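Local coordinates for protein phage terminase large subunit (Thermus phage P7426, PDB 7KS4) that probably acts as the ATP-driven motor that moves viral DNA into empty capsids and as the endonuclease that cuts it, this chain being the N-terminal ATPase domain, at residues A[67-72]-A[144-149]. Numbering follows the deposited sequence.
Sequences QGWIIA and RGATLD
Three hydrogen bonds tie Gln67 to the loop 144-149. Its backbone N donates to Asp149 OD2 at 2.8 Å, and OD2 accepts through the lone pair facing away from OD1. Its carbonyl O accepts from Asp149 N at 2.7 Å, with the donor in the carbonyl plane. With CG beside the backbone N (chi1 -66°) and the chain extended beyond it, NE2 meets Thr147 O at 2.9 Å. This bond is bent, 139° at the hydrogen, and the donor is tilted from the carbonyl plane. Arg175 of helix 161-175 forms a salt bridge with Asp149 OD2, so this oxygen has two partners.

The apolar part centres on Trp69. Leu148 crosses the indole at about a right angle and lays both methyls over one face. CD2 makes a CH-pi contact 3.7 Å from the centroid of the five-membered ring, while CD1 lies 3.9 Å from Trp69 CD2, one of the two atoms shared by the rings. The O of the poorly ordered Arg144 lies at the ring edge, 3.8 Å from Trp69 CH2. Ala146 CB approaches Trp69 CZ2 obliquely at 4.2 Å. Its peptide bond with Gly145 is cis.

The loop leads into strand 150-153, which pairs in parallel with strand 67-72 and belongs to the predicted Walker B motif. The contact thus ties this loop to the start of strand 67-72, in the central sheet of an ASCE P-loop ATPase.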
loop_
_atom_site.group_PDB
_atom_site.type_symbol
_atom_site.label_atom_id
_atom_site.label_comp_id
_atom_site.label_asym_id
_atom_site.label_seq_id
_atom_site.Cartn_x
_atom_site.Cartn_y
_atom_site.Cartn_z
ATOM N N GLN A 67 -1.223 3.114 14.285
ATOM C CA GLN A 67 -2.295 3.789 13.568
ATOM C C GLN A 67 -1.867 3.989 12.125
ATOM O O GLN A 67 -0.738 4.421 11.860
ATOM C CB GLN A 67 -2.647 5.133 14.219
ATOM C CG GLN A 67 -3.242 4.986 15.621
ATOM C CD GLN A 67 -3.666 6.311 16.228
ATOM O OE1 GLN A 67 -4.731 6.412 16.836
ATOM N NE2 GLN A 67 -2.830 7.331 16.073
ATOM N N GLY A 68 -2.768 3.676 11.199
ATOM C CA GLY A 68 -2.467 3.805 9.788
ATOM C C GLY A 68 -3.712 4.113 8.988
ATOM O O GLY A 68 -4.844 3.900 9.435
ATOM N N TRP A 69 -3.482 4.630 7.790
ATOM C CA TRP A 69 -4.533 4.930 6.833
ATOM C C TRP A 69 -4.199 4.265 5.509
ATOM O O TRP A 69 -3.026 4.096 5.166
ATOM C CB TRP A 69 -4.670 6.442 6.561
ATOM C CG TRP A 69 -5.219 7.279 7.671
ATOM C CD1 TRP A 69 -5.642 6.862 8.899
ATOM C CD2 TRP A 69 -5.399 8.700 7.645
ATOM N NE1 TRP A 69 -6.077 7.941 9.640
ATOM C CE2 TRP A 69 -5.938 9.079 8.889
ATOM C CE3 TRP A 69 -5.154 9.689 6.685
ATOM C CZ2 TRP A 69 -6.240 10.407 9.199
ATOM C CZ3 TRP A 69 -5.454 11.004 6.993
ATOM C CH2 TRP A 69 -5.990 11.351 8.240
ATOM N N ILE A 70 -5.237 3.902 4.763
ATOM C CA ILE A 70 -5.132 3.708 3.323
ATOM C C ILE A 70 -5.919 4.828 2.664
ATOM O O ILE A 70 -7.092 5.054 2.993
ATOM C CB ILE A 70 -5.632 2.321 2.870
ATOM C CG1 ILE A 70 -5.488 2.183 1.339
ATOM C CG2 ILE A 70 -7.057 2.065 3.338
ATOM C CD1 ILE A 70 -6.703 2.625 0.505
ATOM N N ILE A 71 -5.267 5.549 1.758
ATOM C CA ILE A 71 -5.867 6.678 1.060
ATOM C C ILE A 71 -5.893 6.346 -0.423
ATOM O O ILE A 71 -4.873 5.934 -0.988
ATOM C CB ILE A 71 -5.091 7.984 1.307
ATOM C CG1 ILE A 71 -4.733 8.109 2.790
ATOM C CG2 ILE A 71 -5.923 9.185 0.815
ATOM C CD1 ILE A 71 -3.883 9.311 3.120
ATOM N N ALA A 72 -7.049 6.523 -1.043
ATOM C CA ALA A 72 -7.225 6.354 -2.477
ATOM C C ALA A 72 -7.851 7.607 -3.048
ATOM O O ALA A 72 -8.229 8.521 -2.305
ATOM C CB ALA A 72 -8.105 5.129 -2.778
ATOM N N ARG A 144 -8.190 15.088 8.566
ATOM C CA ARG A 144 -7.796 15.840 9.747
ATOM C C ARG A 144 -7.167 14.858 10.726
ATOM O O ARG A 144 -7.534 13.681 10.763
ATOM C CB ARG A 144 -8.993 16.571 10.385
ATOM C CG ARG A 144 -9.946 17.188 9.363
ATOM C CD ARG A 144 -10.848 18.273 9.952
ATOM N NE ARG A 144 -11.736 17.774 11.003
ATOM C CZ ARG A 144 -11.728 18.172 12.274
ATOM N NH1 ARG A 144 -10.881 19.098 12.696
ATOM N NH2 ARG A 144 -12.589 17.643 13.133
ATOM N N GLY A 145 -6.209 15.342 11.508
ATOM C CA GLY A 145 -5.338 14.438 12.238
ATOM C C GLY A 145 -4.314 13.942 11.237
ATOM O O GLY A 145 -4.210 14.533 10.163
ATOM N N ALA A 146 -3.547 12.896 11.541
ATOM C CA ALA A 146 -3.504 12.225 12.833
ATOM C C ALA A 146 -2.138 11.548 12.905
ATOM O O ALA A 146 -1.517 11.321 11.871
ATOM C CB ALA A 146 -4.628 11.210 12.974
ATOM N N THR A 147 -1.662 11.221 14.103
ATOM C CA THR A 147 -0.319 10.665 14.261
ATOM C C THR A 147 -0.293 9.252 13.697
ATOM O O THR A 147 -0.699 8.297 14.367
ATOM C CB THR A 147 0.108 10.665 15.724
ATOM O OG1 THR A 147 -0.961 10.170 16.539
ATOM C CG2 THR A 147 0.502 12.066 16.168
ATOM N N LEU A 148 0.218 9.119 12.476
ATOM C CA LEU A 148 0.241 7.855 11.753
ATOM C C LEU A 148 1.591 7.169 11.886
ATOM O O LEU A 148 2.642 7.799 11.753
ATOM C CB LEU A 148 -0.058 8.074 10.269
ATOM C CG LEU A 148 -1.474 8.517 9.912
ATOM C CD1 LEU A 148 -1.588 8.690 8.420
ATOM C CD2 LEU A 148 -2.516 7.524 10.405
ATOM N N ASP A 149 1.550 5.867 12.134
ATOM C CA ASP A 149 2.740 5.044 12.033
ATOM C C ASP A 149 2.956 4.507 10.627
ATOM O O ASP A 149 4.087 4.146 10.280
ATOM C CB ASP A 149 2.647 3.885 13.019
ATOM C CG ASP A 149 2.437 4.366 14.424
ATOM O OD1 ASP A 149 3.411 4.894 14.995
ATOM O OD2 ASP A 149 1.298 4.264 14.934
#